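Local atomic coordinates of aldehyde dehydrogenase (Burkholderia cenocepacia, PDB entry 4O6R), a protein that probably oxidises aldehydes to carboxylic acids with NAD(P)+ as cofactor, and binds adenosine monophosphate in this crystal. Residues V346-A360 with V372-V386. Numbering follows the deposited sequence. Where two conformers were deposited one is given.
Sequences VAREQGGRVLTGGSA and VRPTIVEAKHATDRV
R353 and E378 form an antiparallel hydrogen-bonded pair, R353 N reaching E378 O at 2.9 Å and E378 N returning to R353 O. L355 N continues the pairing to I376 O at 2.7 Å. Beyond the strands, R373 N bonds S359 O (3.0 Å). Among side-chain bonds, Q350 OE1 takes R385 N at 2.8 Å in the carbonyl plane and a water that leads to V386 N, two donors that fix the amide's rotation. Two further waters bridge the segments: one joins backbone Q350 O to D384 OD1, and another donates to E378 OE1, whose carboxylate also pairs with R400, and is held only weakly by R353 NH1. Apolar contacts fill the side facing helix 334-349: A347 CB meets V377 CG1 and V386 CG1, each at 4.0 Å, and V354 CG2 touches V377 CG2. On the other face T356 CG2 packs on I376 CD1 (3.8 Å), beside helix 302-315. A Schellman motif with G351 at C-prime ends helix 334-349 and turns the chain into strand 353-356, which pairs antiparallel with 375-378 at the edge of the mixed sheet of the aldehyde dehydrogenase fold.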
loop_
_atom_site.group_PDB
_atom_site.type_symbol
_atom_site.label_atom_id
_atom_site.label_comp_id
_atom_site.label_asym_id
_atom_site.label_seq_id
_atom_site.Cartn_x
_atom_site.Cartn_y
_atom_site.Cartn_z
ATOM N N VAL A 346 8.967 -15.924 -46.774
ATOM C CA VAL A 346 7.843 -14.984 -46.731
ATOM C C VAL A 346 8.352 -13.544 -46.869
ATOM O O VAL A 346 7.807 -12.759 -47.629
ATOM C CB VAL A 346 6.978 -15.151 -45.449
ATOM C CG1 VAL A 346 5.928 -14.050 -45.354
ATOM C CG2 VAL A 346 6.279 -16.495 -45.439
ATOM N N ALA A 347 9.396 -13.205 -46.131
ATOM C CA ALA A 347 9.926 -11.860 -46.150
ATOM C C ALA A 347 10.334 -11.464 -47.572
ATOM O O ALA A 347 9.951 -10.397 -48.053
ATOM C CB ALA A 347 11.108 -11.738 -45.213
ATOM N N ARG A 348 11.107 -12.329 -48.225
ATOM C CA ARG A 348 11.551 -12.055 -49.599
ATOM C C ARG A 348 10.347 -11.959 -50.569
ATOM O O ARG A 348 10.277 -11.044 -51.412
ATOM C CB ARG A 348 12.540 -13.131 -50.085
ATOM C CG ARG A 348 13.889 -13.197 -49.372
ATOM C CD ARG A 348 14.784 -14.247 -50.077
ATOM N NE ARG A 348 15.952 -14.665 -49.264
ATOM C CZ ARG A 348 17.096 -13.988 -49.220
ATOM N NH1 ARG A 348 17.240 -12.893 -49.953
ATOM N NH2 ARG A 348 18.111 -14.388 -48.464
ATOM N N GLU A 349 9.403 -12.899 -50.444
ATOM C CA GLU A 349 8.162 -12.910 -51.247
ATOM C C GLU A 349 7.463 -11.546 -51.192
ATOM O O GLU A 349 6.941 -11.046 -52.180
ATOM C CB GLU A 349 7.174 -13.985 -50.742
ATOM C CG GLU A 349 7.554 -15.447 -50.970
ATOM C CD GLU A 349 6.836 -16.420 -50.021
ATOM O OE1 GLU A 349 7.375 -17.521 -49.774
ATOM O OE2 GLU A 349 5.737 -16.100 -49.493
ATOM N N GLN A 350 7.454 -10.933 -50.021
ATOM C CA GLN A 350 6.764 -9.653 -49.841
ATOM C C GLN A 350 7.663 -8.428 -50.082
ATOM O O GLN A 350 7.286 -7.304 -49.752
ATOM C CB GLN A 350 6.141 -9.584 -48.455
ATOM C CG GLN A 350 5.110 -10.679 -48.228
ATOM C CD GLN A 350 4.067 -10.298 -47.192
ATOM O OE1 GLN A 350 4.393 -9.957 -46.054
ATOM N NE2 GLN A 350 2.799 -10.365 -47.583
ATOM N N GLY A 351 8.828 -8.643 -50.684
ATOM C CA GLY A 351 9.695 -7.551 -51.114
ATOM C C GLY A 351 10.562 -6.980 -50.008
ATOM O O GLY A 351 11.060 -5.876 -50.134
ATOM N N GLY A 352 10.736 -7.730 -48.926
ATOM C CA GLY A 352 11.638 -7.340 -47.856
ATOM C C GLY A 352 13.073 -7.536 -48.329
ATOM O O GLY A 352 13.338 -8.359 -49.241
ATOM N N ARG A 353 13.977 -6.765 -47.740
ATOM C CA ARG A 353 15.385 -6.867 -48.051
ATOM C C ARG A 353 16.106 -7.552 -46.924
ATOM O O ARG A 353 16.217 -6.993 -45.803
ATOM C CB ARG A 353 16.010 -5.492 -48.286
ATOM C CG ARG A 353 15.417 -4.779 -49.459
ATOM C CD ARG A 353 15.995 -3.394 -49.549
ATOM N NE ARG A 353 17.429 -3.503 -49.729
ATOM C CZ ARG A 353 18.300 -2.670 -49.194
ATOM N NH1 ARG A 353 17.894 -1.649 -48.451
ATOM N NH2 ARG A 353 19.587 -2.857 -49.409
ATOM N N VAL A 354 16.603 -8.752 -47.208
ATOM C CA VAL A 354 17.428 -9.462 -46.230
ATOM C C VAL A 354 18.838 -8.852 -46.236
ATOM O O VAL A 354 19.591 -9.022 -47.192
ATOM C CB VAL A 354 17.512 -10.968 -46.501
ATOM C CG1 VAL A 354 18.294 -11.663 -45.391
ATOM C CG2 VAL A 354 16.131 -11.583 -46.571
ATOM N N LEU A 355 19.178 -8.133 -45.177
ATOM C CA LEU A 355 20.448 -7.400 -45.113
ATOM C C LEU A 355 21.594 -8.280 -44.623
ATOM O O LEU A 355 22.736 -8.050 -44.988
ATOM C CB LEU A 355 20.298 -6.159 -44.247
ATOM C CG LEU A 355 19.220 -5.169 -44.697
ATOM C CD1 LEU A 355 19.157 -3.956 -43.783
ATOM C CD2 LEU A 355 19.514 -4.732 -46.136
ATOM N N THR A 356 21.283 -9.285 -43.796
ATOM C CA THR A 356 22.246 -10.337 -43.436
ATOM C C THR A 356 21.471 -11.554 -42.953
ATOM O O THR A 356 20.285 -11.452 -42.577
ATOM C CB THR A 356 23.251 -9.893 -42.346
ATOM O OG1 THR A 356 24.272 -10.909 -42.170
ATOM C CG2 THR A 356 22.559 -9.674 -40.993
ATOM N N GLY A 357 22.119 -12.710 -43.022
ATOM C CA GLY A 357 21.555 -13.934 -42.501
ATOM C C GLY A 357 20.451 -14.504 -43.346
ATOM O O GLY A 357 20.484 -14.396 -44.561
ATOM N N GLY A 358 19.506 -15.164 -42.691
ATOM C CA GLY A 358 18.381 -15.790 -43.407
ATOM C C GLY A 358 18.555 -17.264 -43.710
ATOM O O GLY A 358 17.665 -17.898 -44.286
ATOM N N SER A 359 19.683 -17.842 -43.330
ATOM C CA SER A 359 19.881 -19.268 -43.585
ATOM C C SER A 359 20.831 -19.883 -42.567
ATOM O O SER A 359 21.406 -19.179 -41.735
ATOM C CB SER A 359 20.350 -19.498 -45.014
ATOM O OG SER A 359 21.578 -18.884 -45.209
ATOM N N ALA A 360 20.933 -21.207 -42.597
ATOM C CA ALA A 360 21.811 -21.918 -41.688
ATOM C C ALA A 360 23.267 -21.513 -41.915
ATOM O O ALA A 360 23.640 -21.165 -43.026
ATOM C CB ALA A 360 21.633 -23.414 -41.869
ATOM N N VAL A 372 20.338 -21.140 -37.238
ATOM C CA VAL A 372 20.125 -20.118 -38.247
ATOM C C VAL A 372 20.926 -18.868 -37.882
ATOM O O VAL A 372 21.091 -18.546 -36.700
ATOM C CB VAL A 372 18.619 -19.847 -38.454
ATOM C CG1 VAL A 372 17.962 -19.302 -37.214
ATOM C CG2 VAL A 372 18.394 -18.901 -39.618
ATOM N N ARG A 373 21.442 -18.179 -38.886
ATOM C CA ARG A 373 22.219 -16.973 -38.655
ATOM C C ARG A 373 21.323 -15.807 -38.243
ATOM O O ARG A 373 20.153 -15.783 -38.583
ATOM C CB ARG A 373 22.997 -16.580 -39.907
ATOM C CG ARG A 373 24.060 -17.601 -40.296
ATOM C CD ARG A 373 24.783 -17.195 -41.567
ATOM N NE ARG A 373 23.829 -16.767 -42.582
ATOM C CZ ARG A 373 23.556 -17.414 -43.708
ATOM N NH1 ARG A 373 22.633 -16.897 -44.510
ATOM N NH2 ARG A 373 24.209 -18.547 -44.062
ATOM N N PRO A 374 21.879 -14.852 -37.493
ATOM C CA PRO A 374 21.139 -13.631 -37.168
ATOM C C PRO A 374 20.651 -12.994 -38.451
ATOM O O PRO A 374 21.430 -12.830 -39.393
ATOM C CB PRO A 374 22.182 -12.747 -36.476
ATOM C CG PRO A 374 23.180 -13.702 -35.920
ATOM C CD PRO A 374 23.215 -14.881 -36.868
ATOM N N THR A 375 19.364 -12.697 -38.498
ATOM C CA THR A 375 18.694 -12.291 -39.721
ATOM C C THR A 375 18.049 -10.905 -39.518
ATOM O O THR A 375 17.377 -10.667 -38.513
ATOM C CB THR A 375 17.658 -13.343 -40.111
ATOM O OG1 THR A 375 18.310 -14.603 -40.332
ATOM C CG2 THR A 375 16.940 -12.962 -41.353
ATOM N N ILE A 376 18.332 -10.002 -40.451
ATOM C CA ILE A 376 17.833 -8.637 -40.459
ATOM C C ILE A 376 17.143 -8.377 -41.794
ATOM O O ILE A 376 17.775 -8.501 -42.845
ATOM C CB ILE A 376 19.001 -7.634 -40.272
ATOM C CG1 ILE A 376 19.686 -7.848 -38.934
ATOM C CG2 ILE A 376 18.518 -6.179 -40.357
ATOM C CD1 ILE A 376 20.978 -7.061 -38.815
ATOM N N VAL A 377 15.865 -7.994 -41.747
ATOM C CA VAL A 377 15.076 -7.771 -42.943
ATOM C C VAL A 377 14.471 -6.391 -42.888
ATOM O O VAL A 377 13.772 -6.069 -41.929
ATOM C CB VAL A 377 13.898 -8.764 -43.061
ATOM C CG1 VAL A 377 13.029 -8.418 -44.244
ATOM C CG2 VAL A 377 14.408 -10.177 -43.175
ATOM N N GLU A 378 14.714 -5.586 -43.916
ATOM C CA GLU A 378 14.036 -4.322 -44.021
ATOM C C GLU A 378 12.715 -4.528 -44.748
ATOM O O GLU A 378 12.715 -4.970 -45.900
ATOM C CB GLU A 378 14.912 -3.279 -44.688
ATOM C CG GLU A 378 14.281 -1.902 -44.637
ATOM C CD GLU A 378 15.282 -0.744 -44.486
ATOM O OE1 GLU A 378 16.518 -0.890 -44.654
ATOM O OE2 GLU A 378 14.784 0.340 -44.208
ATOM N N ALA A 379 11.596 -4.227 -44.079
ATOM C CA ALA A 379 10.263 -4.509 -44.649
ATOM C C ALA A 379 9.769 -3.385 -45.533
ATOM O O ALA A 379 10.064 -2.220 -45.293
ATOM C CB ALA A 379 9.243 -4.761 -43.567
ATOM N N LYS A 380 8.997 -3.745 -46.549
ATOM C CA LYS A 380 8.417 -2.758 -47.451
ATOM C C LYS A 380 7.334 -1.955 -46.739
ATOM O O LYS A 380 7.251 -0.763 -46.956
ATOM C CB LYS A 380 7.897 -3.458 -48.715
ATOM C CG LYS A 380 7.452 -2.565 -49.852
ATOM C CD LYS A 380 6.901 -3.421 -50.991
ATOM C CE LYS A 380 6.262 -2.570 -52.084
ATOM N NZ LYS A 380 5.425 -3.402 -52.989
ATOM N N HIS A 381 6.549 -2.593 -45.853
ATOM C CA HIS A 381 5.467 -1.937 -45.083
ATOM C C HIS A 381 5.323 -2.516 -43.657
ATOM O O HIS A 381 5.600 -3.728 -43.429
ATOM C CB HIS A 381 4.091 -2.121 -45.778
ATOM C CG HIS A 381 4.057 -1.772 -47.245
ATOM N ND1 HIS A 381 4.124 -0.476 -47.714
ATOM C CD2 HIS A 381 3.879 -2.553 -48.339
ATOM C CE1 HIS A 381 4.037 -0.474 -49.029
ATOM N NE2 HIS A 381 3.885 -1.724 -49.437
ATOM N N ALA A 382 4.843 -1.693 -42.718
ATOM C CA ALA A 382 4.532 -2.136 -41.342
ATOM C C ALA A 382 3.431 -3.218 -41.240
ATOM O O ALA A 382 3.259 -3.848 -40.187
ATOM C CB ALA A 382 4.113 -0.961 -40.489
ATOM N N THR A 383 2.662 -3.364 -42.317
ATOM C CA THR A 383 1.623 -4.368 -42.407
ATOM C C THR A 383 2.113 -5.674 -43.014
ATOM O O THR A 383 1.344 -6.640 -43.104
ATOM C CB THR A 383 0.480 -3.853 -43.291
ATOM O OG1 THR A 383 1.031 -3.441 -44.545
ATOM C CG2 THR A 383 -0.198 -2.684 -42.627
ATOM N N ASP A 384 3.368 -5.729 -43.458
ATOM C CA ASP A 384 3.882 -6.982 -43.979
ATOM C C ASP A 384 3.847 -8.081 -42.910
ATOM O O ASP A 384 3.928 -7.796 -41.706
ATOM C CB ASP A 384 5.294 -6.806 -44.518
ATOM C CG ASP A 384 5.336 -5.941 -45.781
ATOM O OD1 ASP A 384 4.296 -5.797 -46.490
ATOM O OD2 ASP A 384 6.425 -5.409 -46.074
ATOM N N ARG A 385 3.745 -9.328 -43.367
ATOM C CA ARG A 385 3.692 -10.469 -42.465
ATOM C C ARG A 385 4.804 -10.480 -41.412
ATOM O O ARG A 385 4.525 -10.683 -40.227
ATOM C CB ARG A 385 3.649 -11.794 -43.227
ATOM C CG ARG A 385 2.348 -12.011 -44.031
ATOM C CD ARG A 385 2.184 -13.433 -44.564
ATOM N NE ARG A 385 2.164 -14.400 -43.471
ATOM C CZ ARG A 385 2.437 -15.704 -43.559
ATOM N NH1 ARG A 385 2.768 -16.273 -44.711
ATOM N NH2 ARG A 385 2.384 -16.452 -42.458
ATOM N N VAL A 386 6.053 -10.249 -41.815
ATOM C CA VAL A 386 7.153 -10.363 -40.857
ATOM C C VAL A 386 7.226 -9.170 -39.913
ATOM O O VAL A 386 7.990 -9.199 -38.953
ATOM C CB VAL A 386 8.547 -10.652 -41.474
ATOM C CG1 VAL A 386 8.556 -11.987 -42.194
ATOM C CG2 VAL A 386 9.039 -9.512 -42.348
HETATM O O HOH W 1 6.778 -10.146 -44.671
HETATM O O HOH W 2 4.901 -6.116 -49.194
HETATM O O HOH W 3 19.011 -0.918 -45.765
HETATM O O HOH W 4 24.072 -12.802 -40.143
#